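Local coordinates for protein invasin homolog AafB, Major fimbrial subunit of aggregative adherence fimbria II AafA chimeric construct (Escherichia coli, PDB 4OR1) that probably serves as the invasin-like minor pilin of aggregative adherence fimbria II, an immunoglobulin-like subunit of a chaperone-usher adhesion fibre, at residues I50-R55 with Y64-S69; E121-V126 with T149-V154. One frame throughout, in Å; residues are numbered along the deposited sequence.

Contact 1 (I50-R55 with Y64-S69); sequences IQMNAR and YIVQGS. With SO4 (sulfate ion), chain C.
Met-52 lies against one face of the Tyr-64 ring. Its CB sits almost over the middle of the ring, 3.5 Å from the ring centroid and 12° off the normal, a CH-pi contact. With CG anti to the backbone N (chi1 -166°), the extended Met-52 chain runs counter to the Tyr-64 side chain, from the ring centre toward the ring's CG end. Its SD makes an oblique Met-aromatic contact, 4.5 Å from the Tyr-64 centroid, and its CE reaches Val-66 CG2 at 4.0 Å. The edge of the same ring faces backbone oxygens, with Tyr-64 CD1 3.3 Å from Ala-54 O. Tyr-64 OH accepts a weak bond from Met-52 N at 3.4 Å. These residues join the two sheets of the immunoglobulin-like AafB part: strand 47-52 belongs to one sheet and strand 63-67 to the other. After Asn-53, centre of an inverse gamma turn, the chain passes to the second sheet. There Ile-65 N donates to Arg-55 O at 2.8 Å. The Arg-55 side chain leads away, and its NH1 bonds weakly to sulfate O3 at 2.8 Å. That ion, probably from the crystallisation liquor, is also bound by Gln-56 N.

Contact 2 (E121-V126 with T149-V154); sequences EYIFSV and TSTITV
Tyr-122 and Ile-152 exchange two backbone hydrogen bonds: Tyr-122 N to Ile-152 O at 2.8 Å, and Ile-152 N to Tyr-122 O at 2.7 Å. Phe-124 and Ser-150 form the next hydrogen-bonded pair, with Phe-124 N donating to Ser-150 O at 2.7 Å and Ser-150 N to Phe-124 O at 2.9 Å. The result is a regular antiparallel ladder at the edge of a sheet. It joins two parts of an engineered fusion: strand 120-131 belongs to AafB, whereas residues 149-154 come from AafA. The added strand is consistent with donor-strand complementation, the way chaperone-usher pilins complete their immunoglobulin-like fold, but here it is a design.

Between the bonded pairs, Ile-123 faces Thr-151 on the side that also carries Glu-121 and Thr-153. The Glu-121 and Thr-153 side chains run alongside each other, and Glu-121 CG meets Thr-153 CG2. On the other side the large side chains are buried: Tyr-122, Phe-124 and Ile-152 point there, beside Ser-150, and Leu-76 of the facing sheet touches Phe-124 and Ile-152. Tyr-122 CE2 packs on Val-154 CG2 at 3.6 Å, while its OH bonds to Lys-118 O. Ile-152 sets CG1 between its backbone N and carbonyl carbon (chi1 57°). This brings CG1 against Tyr-122 CB at 3.4 Å, while CD1, ending the same branch, lies oblique to the Phe-124 ring, 3.3 Å from CZ. The CG2 branch meets Phe-124 CE2.

Contacts 1 and 2 have centres about 9 Å apart and share a sheet, in which strands 47-52 and 120-131 are neighbours. Asn-53 N lies 2.7 Å from Ser-125 O, a probable hydrogen bond, and Asn-53 ND2 also bonds to Ser-125 OG. A second probable bond joins Ser-69 N to Glu-121 O at 2.8 Å. In that sheet strand 120-131 lies between the AafB strand 47-52 and the AafA strand 146-154, the latter joined by design. Phe-124 of contact 2 packs on Met-52 and Val-66 of contact 1, so both contacts feed one apolar core between the sheets. The sulfate belongs to contact 1, through Arg-55.

Contact 1 (I50-R55 with Y64-S69)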
loop_
_atom_site.group_PDB
_atom_site.type_symbol
_atom_site.label_atom_id
_atom_site.label_comp_id
_atom_site.label_asym_id
_atom_site.label_seq_id
_atom_site.Cartn_x
_atom_site.Cartn_y
_atom_site.Cartn_z
ATOM N N ILE A 50 -8.980 1.670 0.528
ATOM C CA ILE A 50 -7.563 1.842 0.221
ATOM C C ILE A 50 -7.219 1.092 -1.066
ATOM O O ILE A 50 -7.718 -0.007 -1.301
ATOM C CB ILE A 50 -6.681 1.385 1.422
ATOM C CG1 ILE A 50 -5.292 1.960 1.342
ATOM C CG2 ILE A 50 -6.578 -0.106 1.536
ATOM C CD1 ILE A 50 -5.285 3.435 1.427
ATOM N N GLN A 51 -6.392 1.692 -1.909
ATOM C CA GLN A 51 -5.917 1.005 -3.111
ATOM C C GLN A 51 -4.541 1.514 -3.444
ATOM O O GLN A 51 -4.182 2.632 -3.071
ATOM C CB GLN A 51 -6.864 1.205 -4.301
ATOM C CG GLN A 51 -6.757 2.549 -5.004
ATOM C CD GLN A 51 -7.694 2.682 -6.198
ATOM O OE1 GLN A 51 -8.420 1.746 -6.560
ATOM N NE2 GLN A 51 -7.677 3.856 -6.819
ATOM N N MET A 52 -3.762 0.692 -4.130
ATOM C CA MET A 52 -2.405 1.058 -4.487
ATOM C C MET A 52 -2.426 1.411 -5.962
ATOM O O MET A 52 -3.077 0.730 -6.742
ATOM C CB MET A 52 -1.494 -0.128 -4.224
ATOM C CG MET A 52 -0.041 0.196 -4.221
ATOM S SD MET A 52 0.906 -1.097 -3.398
ATOM C CE MET A 52 2.424 -0.175 -3.161
ATOM N N ASN A 53 -1.754 2.478 -6.359
ATOM C CA ASN A 53 -1.742 2.825 -7.775
ATOM C C ASN A 53 -0.566 2.127 -8.446
ATOM O O ASN A 53 0.499 2.711 -8.667
ATOM C CB ASN A 53 -1.742 4.340 -7.982
ATOM C CG ASN A 53 -2.859 5.029 -7.211
ATOM O OD1 ASN A 53 -4.049 4.927 -7.558
ATOM N ND2 ASN A 53 -2.483 5.721 -6.147
ATOM N N ALA A 54 -0.780 0.848 -8.727
ATOM C CA ALA A 54 0.228 -0.046 -9.270
ATOM C C ALA A 54 -0.548 -1.136 -9.983
ATOM O O ALA A 54 -1.741 -1.322 -9.702
ATOM C CB ALA A 54 1.041 -0.648 -8.150
ATOM N N ARG A 55 0.106 -1.871 -10.888
ATOM C CA ARG A 55 -0.579 -2.987 -11.538
ATOM C C ARG A 55 -0.973 -4.027 -10.507
ATOM O O ARG A 55 -0.172 -4.391 -9.638
ATOM C CB ARG A 55 0.267 -3.646 -12.621
ATOM C CG ARG A 55 -0.485 -4.738 -13.362
ATOM C CD ARG A 55 -0.143 -4.678 -14.823
ATOM N NE ARG A 55 -0.802 -5.677 -15.657
ATOM C CZ ARG A 55 -2.039 -5.575 -16.118
ATOM N NH1 ARG A 55 -2.789 -4.536 -15.791
ATOM N NH2 ARG A 55 -2.530 -6.524 -16.905
ATOM N N TYR A 64 -0.107 -6.591 -5.640
ATOM C CA TYR A 64 0.366 -5.653 -6.646
ATOM C C TYR A 64 1.763 -5.965 -7.153
ATOM O O TYR A 64 2.555 -6.646 -6.480
ATOM C CB TYR A 64 0.329 -4.236 -6.077
ATOM C CG TYR A 64 -1.065 -3.709 -5.883
ATOM C CD1 TYR A 64 -1.765 -3.137 -6.957
ATOM C CD2 TYR A 64 -1.702 -3.793 -4.635
ATOM C CE1 TYR A 64 -3.065 -2.656 -6.790
ATOM C CE2 TYR A 64 -2.999 -3.305 -4.449
ATOM C CZ TYR A 64 -3.675 -2.738 -5.525
ATOM O OH TYR A 64 -4.959 -2.263 -5.353
ATOM N N ILE A 65 2.061 -5.455 -8.343
ATOM C CA ILE A 65 3.401 -5.509 -8.885
ATOM C C ILE A 65 3.907 -4.081 -9.070
ATOM O O ILE A 65 3.425 -3.354 -9.944
ATOM C CB ILE A 65 3.432 -6.254 -10.225
ATOM C CG1 ILE A 65 2.522 -7.484 -10.166
ATOM C CG2 ILE A 65 4.879 -6.672 -10.581
ATOM C CD1 ILE A 65 2.412 -8.218 -11.457
ATOM N N VAL A 66 4.854 -3.670 -8.230
ATOM C CA VAL A 66 5.443 -2.333 -8.325
ATOM C C VAL A 66 6.688 -2.404 -9.213
ATOM O O VAL A 66 7.528 -3.287 -9.031
ATOM C CB VAL A 66 5.816 -1.774 -6.926
ATOM C CG1 VAL A 66 6.253 -0.311 -7.022
ATOM C CG2 VAL A 66 4.642 -1.909 -5.947
ATOM N N GLN A 67 6.794 -1.494 -10.185
ATOM C CA GLN A 67 7.930 -1.451 -11.122
ATOM C C GLN A 67 9.021 -0.498 -10.622
ATOM O O GLN A 67 8.762 0.359 -9.783
ATOM C CB GLN A 67 7.467 -1.049 -12.531
ATOM N N GLY A 68 10.237 -0.655 -11.135
ATOM C CA GLY A 68 11.361 0.211 -10.761
ATOM C C GLY A 68 11.177 1.619 -11.289
ATOM O O GLY A 68 10.425 1.828 -12.241
ATOM N N SER A 69 11.853 2.585 -10.665
ATOM C CA SER A 69 11.736 4.000 -11.044
ATOM C C SER A 69 12.502 4.300 -12.336
ATOM O O SER A 69 12.007 5.032 -13.189
ATOM C CB SER A 69 12.185 4.924 -9.905
HETATM S S SO4 C . -4.557 -2.578 -13.650
HETATM O O1 SO4 C . -4.649 -1.475 -12.699
HETATM O O2 SO4 C . -4.451 -2.071 -15.019
HETATM O O3 SO4 C . -3.375 -3.368 -13.321
HETATM O O4 SO4 C . -5.740 -3.419 -13.491
#

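Contact 2 (E121-V126 with T149-V154)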
loop_
_atom_site.group_PDB
_atom_site.type_symbol
_atom_site.label_atom_id
_atom_site.label_comp_id
_atom_site.label_asym_id
_atom_site.label_seq_id
_atom_site.Cartn_x
_atom_site.Cartn_y
_atom_site.Cartn_z
ATOM N N GLU A 121 15.260 2.002 -7.090
ATOM C CA GLU A 121 14.239 2.736 -6.367
ATOM C C GLU A 121 12.828 2.347 -6.731
ATOM O O GLU A 121 12.480 2.234 -7.909
ATOM C CB GLU A 121 14.432 4.236 -6.538
ATOM C CG GLU A 121 15.299 4.822 -5.445
ATOM C CD GLU A 121 15.363 6.330 -5.461
ATOM O OE1 GLU A 121 14.435 6.977 -6.006
ATOM O OE2 GLU A 121 16.349 6.859 -4.909
ATOM N N TYR A 122 12.013 2.159 -5.699
ATOM C CA TYR A 122 10.628 1.780 -5.883
ATOM C C TYR A 122 9.719 2.770 -5.180
ATOM O O TYR A 122 9.854 3.000 -3.975
ATOM C CB TYR A 122 10.405 0.357 -5.379
ATOM C CG TYR A 122 11.306 -0.650 -6.058
ATOM C CD1 TYR A 122 10.956 -1.212 -7.291
ATOM C CD2 TYR A 122 12.526 -1.019 -5.484
ATOM C CE1 TYR A 122 11.782 -2.133 -7.920
ATOM C CE2 TYR A 122 13.365 -1.928 -6.115
ATOM C CZ TYR A 122 12.984 -2.487 -7.326
ATOM O OH TYR A 122 13.802 -3.407 -7.952
ATOM N N ILE A 123 8.821 3.372 -5.956
ATOM C CA ILE A 123 7.835 4.318 -5.434
ATOM C C ILE A 123 6.510 3.614 -5.116
ATOM O O ILE A 123 5.844 3.071 -6.014
ATOM C CB ILE A 123 7.551 5.464 -6.449
ATOM C CG1 ILE A 123 8.805 6.310 -6.695
ATOM C CG2 ILE A 123 6.375 6.335 -5.964
ATOM C CD1 ILE A 123 8.749 7.119 -7.967
ATOM N N PHE A 124 6.134 3.608 -3.840
ATOM C CA PHE A 124 4.824 3.106 -3.450
ATOM C C PHE A 124 3.855 4.275 -3.464
ATOM O O PHE A 124 4.122 5.311 -2.850
ATOM C CB PHE A 124 4.864 2.486 -2.057
ATOM C CG PHE A 124 5.738 1.275 -1.947
ATOM C CD1 PHE A 124 5.855 0.371 -2.993
ATOM C CD2 PHE A 124 6.452 1.038 -0.787
ATOM C CE1 PHE A 124 6.670 -0.757 -2.883
ATOM C CE2 PHE A 124 7.261 -0.092 -0.662
ATOM C CZ PHE A 124 7.367 -0.989 -1.714
ATOM N N SER A 125 2.737 4.114 -4.166
ATOM C CA SER A 125 1.722 5.155 -4.208
ATOM C C SER A 125 0.355 4.593 -3.863
ATOM O O SER A 125 -0.135 3.668 -4.519
ATOM C CB SER A 125 1.690 5.812 -5.574
ATOM O OG SER A 125 0.590 6.695 -5.659
ATOM N N VAL A 126 -0.262 5.167 -2.837
ATOM C CA VAL A 126 -1.494 4.639 -2.261
ATOM C C VAL A 126 -2.560 5.721 -2.111
ATOM O O VAL A 126 -2.267 6.805 -1.601
ATOM C CB VAL A 126 -1.207 4.056 -0.876
ATOM C CG1 VAL A 126 -2.481 3.612 -0.214
ATOM C CG2 VAL A 126 -0.252 2.884 -0.995
ATOM N N THR A 149 2.614 9.012 -1.137
ATOM C CA THR A 149 3.654 8.208 -1.773
ATOM C C THR A 149 4.905 8.134 -0.926
ATOM O O THR A 149 5.244 9.084 -0.222
ATOM C CB THR A 149 4.062 8.745 -3.149
ATOM O OG1 THR A 149 4.924 9.877 -2.972
ATOM C CG2 THR A 149 2.839 9.132 -4.001
ATOM N N SER A 150 5.585 6.999 -1.004
ATOM C CA SER A 150 6.840 6.789 -0.301
ATOM C C SER A 150 7.774 6.032 -1.224
ATOM O O SER A 150 7.326 5.238 -2.051
ATOM C CB SER A 150 6.623 6.008 1.000
ATOM O OG SER A 150 7.699 6.208 1.902
ATOM N N THR A 151 9.069 6.297 -1.094
ATOM C CA THR A 151 10.067 5.648 -1.917
ATOM C C THR A 151 10.916 4.700 -1.089
ATOM O O THR A 151 11.298 5.016 0.033
ATOM C CB THR A 151 10.946 6.684 -2.637
ATOM O OG1 THR A 151 10.128 7.435 -3.541
ATOM C CG2 THR A 151 12.057 6.012 -3.444
ATOM N N ILE A 152 11.192 3.531 -1.648
ATOM C CA ILE A 152 12.131 2.594 -1.042
ATOM C C ILE A 152 13.323 2.386 -1.972
ATOM O O ILE A 152 13.171 2.387 -3.202
ATOM C CB ILE A 152 11.479 1.234 -0.731
ATOM C CG1 ILE A 152 10.882 0.618 -1.998
ATOM C CG2 ILE A 152 10.433 1.372 0.355
ATOM C CD1 ILE A 152 10.654 -0.856 -1.873
ATOM N N THR A 153 14.505 2.211 -1.387
ATOM C CA THR A 153 15.714 1.990 -2.172
ATOM C C THR A 153 16.299 0.621 -1.831
ATOM O O THR A 153 16.686 0.376 -0.689
ATOM C CB THR A 153 16.775 3.123 -1.960
ATOM O OG1 THR A 153 17.176 3.171 -0.585
ATOM C CG2 THR A 153 16.226 4.510 -2.363
ATOM N N VAL A 154 16.336 -0.273 -2.817
ATOM C CA VAL A 154 16.989 -1.568 -2.644
ATOM C C VAL A 154 18.455 -1.382 -2.987
ATOM O O VAL A 154 18.795 -1.009 -4.119
ATOM C CB VAL A 154 16.356 -2.689 -3.506
ATOM C CG1 VAL A 154 17.174 -3.978 -3.421
ATOM C CG2 VAL A 154 14.937 -2.965 -3.050
#